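Local structure of deoxyribodipyrimidine photo-lyase (3UMV) at residues D197-E205 with S294-K303; D47-H58 with V163-V171. The protein repairs ultraviolet-damaged DNA in rice, using light and a bound FAD to split cyclobutane pyrimidine dimers back into separate pyrimidines. One frame throughout, in Å; residues are numbered along the deposited sequence.

Contact 1. Residues D197-E205 with S294-K303; sequences DEYLVEFPE and SAQRCALEAK
Gln-296, on the first turn of helix 295-303, reaches across to Val-201 and Phe-203 in the chain that follows helix 197-199. With CG anti to the backbone N (chi1 -178°) and the chain extended beyond it, the side chain passes the ring of Phe-203 at a slant, ring and amide planes 38° apart. CB meets Phe-203 CE1 and CZ, CG lies 3.6 Å from Phe-203 CE1, and CD meets CZ. At the tip NE2 donates to Val-201 O at 2.9 Å, the acceptor lying in the amide plane, while OE1 turns to the indole NH of Trp-54. Farther along the helix, Leu-300 and Leu-200 of the other segment slide past each other, and Leu-200 CD1 comes 3.6 Å from Ala-299 CB. On the outer side Arg-297 grips Glu-202 end-on, NH2 to OE1 and NH1 to OE2, each 3.0 Å, with the carboxylate and guanidinium planes 36° apart. Glu-202 OE2 also accepts from Phe-203 N, which helps fix the carboxylate, and Arg-297 NH2 extends the network through a weak bond to Glu-301. Arg-297 NE is held by Asp-52. The helix is packed on its other flanks by helices 310-333 and 246-254, and Phe-203 continues onto helix 54-66, stacking with Trp-54.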
loop_
_atom_site.group_PDB
_atom_site.type_symbol
_atom_site.label_atom_id
_atom_site.label_comp_id
_atom_site.label_asym_id
_atom_site.label_seq_id
_atom_site.Cartn_x
_atom_site.Cartn_y
_atom_site.Cartn_z
ATOM N N ASP A 197 5.389 -6.728 21.397
ATOM C CA ASP A 197 4.956 -5.986 22.580
ATOM C C ASP A 197 5.662 -4.626 22.702
ATOM O O ASP A 197 5.097 -3.663 23.215
ATOM C CB ASP A 197 5.150 -6.820 23.856
ATOM C CG ASP A 197 4.157 -7.964 23.967
ATOM O OD1 ASP A 197 3.107 -7.918 23.283
ATOM O OD2 ASP A 197 4.424 -8.906 24.747
ATOM N N GLU A 198 6.886 -4.547 22.193
ATOM C CA GLU A 198 7.647 -3.308 22.217
ATOM C C GLU A 198 7.159 -2.248 21.225
ATOM O O GLU A 198 7.330 -1.050 21.467
ATOM C CB GLU A 198 9.134 -3.599 21.986
ATOM C CG GLU A 198 10.013 -2.363 21.922
ATOM C CD GLU A 198 11.498 -2.693 21.898
ATOM O OE1 GLU A 198 11.849 -3.884 21.756
ATOM O OE2 GLU A 198 12.315 -1.754 22.019
ATOM N N TYR A 199 6.562 -2.679 20.112
ATOM C CA TYR A 199 6.180 -1.747 19.040
ATOM C C TYR A 199 4.681 -1.535 18.850
ATOM O O TYR A 199 4.252 -0.477 18.359
ATOM C CB TYR A 199 6.810 -2.180 17.712
ATOM C CG TYR A 199 8.308 -2.043 17.734
ATOM C CD1 TYR A 199 8.901 -0.808 17.576
ATOM C CD2 TYR A 199 9.125 -3.146 17.938
ATOM C CE1 TYR A 199 10.257 -0.660 17.609
ATOM C CE2 TYR A 199 10.507 -3.010 17.968
ATOM C CZ TYR A 199 11.061 -1.757 17.793
ATOM O OH TYR A 199 12.422 -1.585 17.821
ATOM N N LEU A 200 3.881 -2.526 19.237
ATOM C CA LEU A 200 2.434 -2.384 19.142
ATOM C C LEU A 200 1.894 -1.650 20.369
ATOM O O LEU A 200 1.345 -2.260 21.287
ATOM C CB LEU A 200 1.750 -3.735 18.959
ATOM C CG LEU A 200 0.247 -3.673 18.714
ATOM C CD1 LEU A 200 -0.088 -2.698 17.591
ATOM C CD2 LEU A 200 -0.276 -5.071 18.371
ATOM N N VAL A 201 2.067 -0.334 20.350
ATOM C CA VAL A 201 1.784 0.544 21.476
ATOM C C VAL A 201 0.930 1.709 20.998
ATOM O O VAL A 201 0.798 1.947 19.797
ATOM C CB VAL A 201 3.093 1.091 22.090
ATOM C CG1 VAL A 201 3.998 -0.051 22.478
ATOM C CG2 VAL A 201 3.812 2.007 21.111
ATOM N N GLU A 202 0.339 2.438 21.933
ATOM C CA GLU A 202 -0.518 3.554 21.567
ATOM C C GLU A 202 0.290 4.719 21.023
ATOM O O GLU A 202 1.500 4.817 21.254
ATOM C CB GLU A 202 -1.365 4.007 22.771
ATOM C CG GLU A 202 -2.808 3.450 22.757
ATOM C CD GLU A 202 -3.636 3.936 21.562
ATOM O OE1 GLU A 202 -4.773 3.432 21.373
ATOM O OE2 GLU A 202 -3.157 4.824 20.813
ATOM N N PHE A 203 -0.399 5.606 20.315
ATOM C CA PHE A 203 0.185 6.835 19.789
ATOM C C PHE A 203 -0.104 8.008 20.723
ATOM O O PHE A 203 -1.243 8.194 21.152
ATOM C CB PHE A 203 -0.461 7.183 18.450
ATOM C CG PHE A 203 -0.059 6.289 17.304
ATOM C CD1 PHE A 203 -0.746 5.110 17.043
ATOM C CD2 PHE A 203 0.987 6.653 16.468
ATOM C CE1 PHE A 203 -0.385 4.302 15.966
ATOM C CE2 PHE A 203 1.361 5.852 15.401
ATOM C CZ PHE A 203 0.673 4.673 15.140
ATOM N N PRO A 204 0.913 8.832 21.012
ATOM C CA PRO A 204 0.629 10.051 21.775
ATOM C C PRO A 204 0.019 11.100 20.850
ATOM O O PRO A 204 -0.007 10.903 19.633
ATOM C CB PRO A 204 2.018 10.501 22.232
ATOM C CG PRO A 204 2.935 10.020 21.155
ATOM C CD PRO A 204 2.329 8.731 20.618
ATOM N N GLU A 205 -0.471 12.194 21.423
ATOM C CA GLU A 205 -0.949 13.322 20.636
ATOM C C GLU A 205 0.244 14.149 20.175
ATOM O O GLU A 205 1.316 14.109 20.793
ATOM C CB GLU A 205 -1.893 14.204 21.464
ATOM C CG GLU A 205 -3.218 13.555 21.826
ATOM C CD GLU A 205 -4.118 13.348 20.623
ATOM O OE1 GLU A 205 -5.016 12.480 20.696
ATOM O OE2 GLU A 205 -3.934 14.053 19.607
ATOM N N SER A 294 -3.608 4.200 9.946
ATOM C CA SER A 294 -2.392 3.529 10.381
ATOM C C SER A 294 -2.650 2.026 10.557
ATOM O O SER A 294 -3.647 1.635 11.167
ATOM C CB SER A 294 -1.968 4.149 11.720
ATOM O OG SER A 294 -1.113 3.282 12.443
ATOM N N ALA A 295 -1.769 1.175 10.040
ATOM C CA ALA A 295 -1.925 -0.266 10.268
ATOM C C ALA A 295 -1.789 -0.586 11.757
ATOM O O ALA A 295 -2.440 -1.501 12.253
ATOM C CB ALA A 295 -0.913 -1.060 9.481
ATOM N N GLN A 296 -0.920 0.161 12.442
ATOM C CA GLN A 296 -0.741 0.048 13.890
ATOM C C GLN A 296 -2.044 0.399 14.619
ATOM O O GLN A 296 -2.453 -0.317 15.538
ATOM C CB GLN A 296 0.425 0.940 14.345
ATOM C CG GLN A 296 0.752 0.874 15.827
ATOM C CD GLN A 296 2.136 1.423 16.137
ATOM O OE1 GLN A 296 2.997 1.540 15.252
ATOM N NE2 GLN A 296 2.356 1.772 17.390
ATOM N N ARG A 297 -2.709 1.476 14.196
ATOM C CA ARG A 297 -4.055 1.767 14.707
ATOM C C ARG A 297 -5.010 0.576 14.545
ATOM O O ARG A 297 -5.758 0.240 15.472
ATOM C CB ARG A 297 -4.657 2.993 14.007
ATOM C CG ARG A 297 -6.143 3.198 14.298
ATOM C CD ARG A 297 -6.386 3.275 15.799
ATOM N NE ARG A 297 -5.569 4.308 16.423
ATOM C CZ ARG A 297 -5.311 4.392 17.722
ATOM N NH1 ARG A 297 -4.548 5.376 18.174
ATOM N NH2 ARG A 297 -5.808 3.493 18.568
ATOM N N CYS A 298 -5.009 -0.046 13.366
ATOM C CA CYS A 298 -5.910 -1.170 13.110
ATOM C C CYS A 298 -5.565 -2.347 14.032
ATOM O O CYS A 298 -6.458 -3.019 14.568
ATOM C CB CYS A 298 -5.819 -1.605 11.643
ATOM S SG CYS A 298 -6.455 -0.395 10.476
ATOM N N ALA A 299 -4.268 -2.595 14.200
ATOM C CA ALA A 299 -3.793 -3.652 15.095
ATOM C C ALA A 299 -4.165 -3.392 16.560
ATOM O O ALA A 299 -4.600 -4.304 17.255
ATOM C CB ALA A 299 -2.284 -3.813 14.962
ATOM N N LEU A 300 -3.987 -2.158 17.022
ATOM C CA LEU A 300 -4.340 -1.799 18.398
ATOM C C LEU A 300 -5.818 -2.028 18.682
ATOM O O LEU A 300 -6.191 -2.519 19.749
ATOM C CB LEU A 300 -4.016 -0.330 18.672
ATOM C CG LEU A 300 -2.542 0.021 18.759
ATOM C CD1 LEU A 300 -2.353 1.523 18.599
ATOM C CD2 LEU A 300 -1.929 -0.485 20.057
ATOM N N GLU A 301 -6.656 -1.639 17.737
ATOM C CA GLU A 301 -8.092 -1.782 17.917
ATOM C C GLU A 301 -8.486 -3.245 17.869
ATOM O O GLU A 301 -9.426 -3.662 18.550
ATOM C CB GLU A 301 -8.848 -0.963 16.870
ATOM C CG GLU A 301 -8.585 0.533 16.971
ATOM C CD GLU A 301 -9.041 1.097 18.302
ATOM O OE1 GLU A 301 -9.950 0.489 18.911
ATOM O OE2 GLU A 301 -8.497 2.133 18.744
ATOM N N ALA A 302 -7.783 -4.029 17.057
ATOM C CA ALA A 302 -8.041 -5.464 17.030
ATOM C C ALA A 302 -7.679 -6.079 18.381
ATOM O O ALA A 302 -8.386 -6.938 18.886
ATOM C CB ALA A 302 -7.271 -6.133 15.902
ATOM N N LYS A 303 -6.583 -5.624 18.976
ATOM C CA LYS A 303 -6.200 -6.154 20.278
ATOM C C LYS A 303 -7.299 -5.887 21.307
ATOM O O LYS A 303 -7.580 -6.725 22.154
ATOM C CB LYS A 303 -4.869 -5.565 20.739
ATOM C CG LYS A 303 -3.671 -6.125 19.999
ATOM C CD LYS A 303 -2.523 -6.439 20.946
ATOM C CE LYS A 303 -2.784 -7.724 21.710
ATOM N NZ LYS A 303 -1.591 -8.137 22.497
#

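Contact 2. Residues D47-H58 with V163-V171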
loop_
_atom_site.group_PDB
_atom_site.type_symbol
_atom_site.label_atom_id
_atom_site.label_comp_id
_atom_site.label_asym_id
_atom_site.label_seq_id
_atom_site.Cartn_x
_atom_site.Cartn_y
_atom_site.Cartn_z
ATOM N N ASP A 47 2.208 8.133 4.003
ATOM C CA ASP A 47 1.251 8.101 5.103
ATOM C C ASP A 47 0.396 9.361 5.152
ATOM O O ASP A 47 0.681 10.309 5.886
ATOM C CB ASP A 47 1.990 7.812 6.415
ATOM C CG ASP A 47 2.667 6.443 6.396
ATOM O OD1 ASP A 47 3.887 6.395 6.160
ATOM O OD2 ASP A 47 1.968 5.407 6.554
ATOM N N GLN A 48 -0.661 9.342 4.341
ATOM C CA GLN A 48 -1.498 10.499 4.089
ATOM C C GLN A 48 -2.591 10.660 5.141
ATOM O O GLN A 48 -3.792 10.487 4.862
ATOM C CB GLN A 48 -2.061 10.415 2.674
ATOM C CG GLN A 48 -0.948 10.399 1.634
ATOM C CD GLN A 48 -1.356 9.760 0.324
ATOM O OE1 GLN A 48 -2.518 9.830 -0.086
ATOM N NE2 GLN A 48 -0.395 9.140 -0.348
ATOM N N ARG A 49 -2.141 10.991 6.347
ATOM C CA ARG A 49 -2.986 11.149 7.528
ATOM C C ARG A 49 -2.242 11.971 8.575
ATOM O O ARG A 49 -1.010 11.985 8.616
ATOM C CB ARG A 49 -3.365 9.784 8.118
ATOM C CG ARG A 49 -2.213 9.074 8.825
ATOM C CD ARG A 49 -2.578 7.634 9.258
ATOM N NE ARG A 49 -1.387 7.001 9.825
ATOM C CZ ARG A 49 -0.470 6.348 9.120
ATOM N NH1 ARG A 49 -0.623 6.157 7.804
ATOM N NH2 ARG A 49 0.597 5.862 9.739
ATOM N N LEU A 50 -3.002 12.661 9.421
ATOM C CA LEU A 50 -2.423 13.417 10.531
ATOM C C LEU A 50 -2.422 12.594 11.823
ATOM O O LEU A 50 -1.532 12.756 12.651
ATOM C CB LEU A 50 -3.159 14.738 10.733
ATOM C CG LEU A 50 -3.216 15.605 9.479
ATOM C CD1 LEU A 50 -4.080 16.846 9.709
ATOM C CD2 LEU A 50 -1.799 15.977 9.046
ATOM N N ALA A 51 -3.393 11.697 11.991
ATOM C CA ALA A 51 -3.452 10.908 13.212
ATOM C C ALA A 51 -2.553 9.688 13.106
ATOM O O ALA A 51 -2.291 9.194 12.007
ATOM C CB ALA A 51 -4.888 10.481 13.521
ATOM N N ASP A 52 -2.086 9.201 14.246
ATOM C CA ASP A 52 -1.370 7.921 14.285
ATOM C C ASP A 52 -0.231 7.850 13.253
ATOM O O ASP A 52 -0.024 6.815 12.601
ATOM C CB ASP A 52 -2.348 6.776 14.018
ATOM C CG ASP A 52 -3.490 6.740 15.013
ATOM O OD1 ASP A 52 -4.608 6.336 14.625
ATOM O OD2 ASP A 52 -3.266 7.117 16.185
ATOM N N ASN A 53 0.531 8.930 13.143
ATOM C CA ASN A 53 1.559 9.027 12.119
ATOM C C ASN A 53 2.923 9.299 12.768
ATOM O O ASN A 53 3.205 10.417 13.174
ATOM C CB ASN A 53 1.176 10.130 11.125
ATOM C CG ASN A 53 2.166 10.255 9.982
ATOM O OD1 ASN A 53 3.350 9.985 10.152
ATOM N ND2 ASN A 53 1.682 10.659 8.815
ATOM N N TRP A 54 3.766 8.273 12.869
ATOM C CA TRP A 54 5.041 8.440 13.577
ATOM C C TRP A 54 5.965 9.459 12.935
ATOM O O TRP A 54 6.772 10.067 13.627
ATOM C CB TRP A 54 5.791 7.119 13.760
ATOM C CG TRP A 54 5.144 6.162 14.727
ATOM C CD1 TRP A 54 4.677 4.907 14.448
ATOM C CD2 TRP A 54 4.893 6.382 16.121
ATOM N NE1 TRP A 54 4.152 4.333 15.581
ATOM C CE2 TRP A 54 4.253 5.223 16.617
ATOM C CE3 TRP A 54 5.122 7.454 16.991
ATOM C CZ2 TRP A 54 3.869 5.092 17.959
ATOM C CZ3 TRP A 54 4.727 7.329 18.327
ATOM C CH2 TRP A 54 4.114 6.151 18.791
ATOM N N ALA A 55 5.857 9.644 11.622
ATOM C CA ALA A 55 6.750 10.570 10.944
ATOM C C ALA A 55 6.369 11.995 11.330
ATOM O O ALA A 55 7.227 12.807 11.652
ATOM C CB ALA A 55 6.689 10.374 9.440
ATOM N N LEU A 56 5.068 12.281 11.337
ATOM C CA LEU A 56 4.581 13.588 11.752
ATOM C C LEU A 56 4.896 13.853 13.241
ATOM O O LEU A 56 5.357 14.934 13.602
ATOM C CB LEU A 56 3.076 13.704 11.486
ATOM C CG LEU A 56 2.438 15.006 11.975
ATOM C CD1 LEU A 56 3.114 16.189 11.302
ATOM C CD2 LEU A 56 0.927 15.009 11.720
ATOM N N LEU A 57 4.657 12.855 14.090
ATOM C CA LEU A 57 4.962 12.951 15.524
ATOM C C LEU A 57 6.439 13.262 15.750
ATOM O O LEU A 57 6.786 14.099 16.584
ATOM C CB LEU A 57 4.581 11.651 16.244
ATOM C CG LEU A 57 3.087 11.444 16.497
ATOM C CD1 LEU A 57 2.786 10.000 16.880
ATOM C CD2 LEU A 57 2.617 12.394 17.580
ATOM N N HIS A 58 7.307 12.590 15.001
ATOM C CA HIS A 58 8.738 12.841 15.097
ATOM C C HIS A 58 9.076 14.279 14.701
ATOM O O HIS A 58 9.823 14.963 15.396
ATOM C CB HIS A 58 9.524 11.854 14.235
ATOM C CG HIS A 58 11.006 11.995 14.378
ATOM N ND1 HIS A 58 11.837 12.289 13.317
ATOM C CD2 HIS A 58 11.804 11.907 15.468
ATOM C CE1 HIS A 58 13.086 12.362 13.745
ATOM N NE2 HIS A 58 13.092 12.133 15.046
ATOM N N VAL A 163 18.366 15.391 7.594
ATOM C CA VAL A 163 17.313 14.598 6.958
ATOM C C VAL A 163 17.090 13.312 7.746
ATOM O O VAL A 163 18.026 12.523 7.942
ATOM C CB VAL A 163 17.632 14.253 5.483
ATOM C CG1 VAL A 163 16.437 13.542 4.859
ATOM C CG2 VAL A 163 17.998 15.503 4.688
ATOM N N HIS A 164 15.854 13.096 8.204
ATOM C CA HIS A 164 15.511 11.886 8.945
ATOM C C HIS A 164 14.421 11.161 8.179
ATOM O O HIS A 164 13.559 11.804 7.573
ATOM C CB HIS A 164 14.942 12.204 10.331
ATOM C CG HIS A 164 15.908 12.875 11.261
ATOM N ND1 HIS A 164 15.607 13.120 12.582
ATOM C CD2 HIS A 164 17.163 13.352 11.067
ATOM C CE1 HIS A 164 16.629 13.722 13.167
ATOM N NE2 HIS A 164 17.583 13.884 12.266
ATOM N N GLN A 165 14.463 9.836 8.201
ATOM C CA GLN A 165 13.356 9.032 7.674
ATOM C C GLN A 165 12.735 8.202 8.788
ATOM O O GLN A 165 13.430 7.595 9.596
ATOM C CB GLN A 165 13.843 8.096 6.578
ATOM C CG GLN A 165 12.745 7.194 6.019
ATOM C CD GLN A 165 13.242 6.383 4.856
ATOM O OE1 GLN A 165 14.286 5.740 4.937
ATOM N NE2 GLN A 165 12.506 6.415 3.765
ATOM N N VAL A 166 11.412 8.169 8.826
ATOM C CA VAL A 166 10.711 7.459 9.875
ATOM C C VAL A 166 9.823 6.414 9.215
ATOM O O VAL A 166 9.114 6.728 8.265
ATOM C CB VAL A 166 9.844 8.437 10.710
ATOM C CG1 VAL A 166 9.025 7.665 11.756
ATOM C CG2 VAL A 166 10.725 9.477 11.390
ATOM N N ASP A 167 9.893 5.167 9.676
ATOM C CA ASP A 167 8.908 4.189 9.235
ATOM C C ASP A 167 7.614 4.433 9.988
ATOM O O ASP A 167 7.488 4.101 11.178
ATOM C CB ASP A 167 9.402 2.761 9.447
ATOM C CG ASP A 167 8.479 1.722 8.814
ATOM O OD1 ASP A 167 7.314 2.041 8.518
ATOM O OD2 ASP A 167 8.927 0.573 8.636
ATOM N N ALA A 168 6.660 5.042 9.287
ATOM C CA ALA A 168 5.352 5.349 9.845
ATOM C C ALA A 168 4.305 4.337 9.401
ATOM O O ALA A 168 3.155 4.409 9.831
ATOM C CB ALA A 168 4.912 6.762 9.431
ATOM N N HIS A 169 4.687 3.409 8.534
ATOM C CA HIS A 169 3.710 2.498 7.927
ATOM C C HIS A 169 3.660 1.131 8.611
ATOM O O HIS A 169 2.611 0.489 8.673
ATOM C CB HIS A 169 4.028 2.300 6.446
ATOM C CG HIS A 169 2.818 2.077 5.595
ATOM N ND1 HIS A 169 1.981 3.105 5.204
ATOM C CD2 HIS A 169 2.317 0.951 5.041
ATOM C CE1 HIS A 169 1.011 2.616 4.449
ATOM N NE2 HIS A 169 1.194 1.312 4.333
ATOM N N ASN A 170 4.793 0.673 9.119
ATOM C CA ASN A 170 4.866 -0.654 9.694
ATOM C C ASN A 170 4.833 -0.575 11.225
ATOM O O ASN A 170 5.331 0.388 11.798
ATOM C CB ASN A 170 6.149 -1.349 9.249
ATOM C CG ASN A 170 6.169 -1.632 7.757
ATOM O OD1 ASN A 170 5.274 -2.299 7.237
ATOM N ND2 ASN A 170 7.165 -1.086 7.052
ATOM N N VAL A 171 4.252 -1.586 11.871
ATOM C CA VAL A 171 4.267 -1.668 13.330
ATOM C C VAL A 171 5.695 -1.828 13.809
ATOM O O VAL A 171 6.143 -1.115 14.709
ATOM C CB VAL A 171 3.420 -2.858 13.871
ATOM C CG1 VAL A 171 3.457 -2.882 15.388
ATOM C CG2 VAL A 171 1.979 -2.746 13.379
HETATM O O HOH W 1 6.149 5.134 6.281
HETATM O O HOH W 2 2.703 5.727 12.038
#
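Helix 54-58 packs on strand 163-166 with its axis 8.4 Å away and running at 144° to it, and the chain before the helix folds against the turn after the strand; both belong to the photolyase/cryptochrome alpha/beta domain. Val-166 fits against the first helical turn, CB 3.9 Å from Ala-55 CB and CG1 3.8 Å from Trp-54 CB, while CG2 meets the ring of His-58. The methyl of Ala-168 touches Asp-47 OD1 at 3.4 Å and also meets Ala-55 CB and Asn-53 OD1. Asn-53 is the N-cap, its OD1 accepting from Leu-56 N and more weakly from Ala-55 N. Arg-49, extended from CG to NE, lays its guanidinium edge against two carbonyls: NE and NH2 both grip Asp-52 O from one face of its plane, and NH2 also donates to Ala-168 O at 2.9 Å. NH1 bridges to Asp-47 OD2 at 3.0 Å on the anti lone pair. A methionine in place of Arg-49 would probably leave the buried Asp-47 carboxylate without its charged mate and the carbonyl of Ala-168 without its direct tie to this loop. One water links Asp-47 OD1 to Ala-168 N, and another joins Asp-52 O, Trp-54 N and Ala-168 O. On the syn side of Asp-47 OD2, 31° out of the carboxylate plane, His-169 ND1 donates at 2.7 Å.

In the fold
Contact 2 is buried within the alpha/beta domain, whereas contact 1 is only partly buried and has exposed residues at its margin. Charge follows this difference: in contact 2 the ion pair lies inside, backed by carbonyls and waters, while the network of contact 1 sits at the outer side of an apolar patch. The two share no segment but meet directly, their centres about 13 Å apart. Asp-52 and Trp-54 of 47-58 receive Arg-297, Gln-296 and Phe-203, so the start of helix 54-66 is joined both to strand 162-166 and to helix 295-305. The side chains of Ala-299 in contact 1 and His-169 in contact 2 lie about 10 Å and about 8 Å from the FAD.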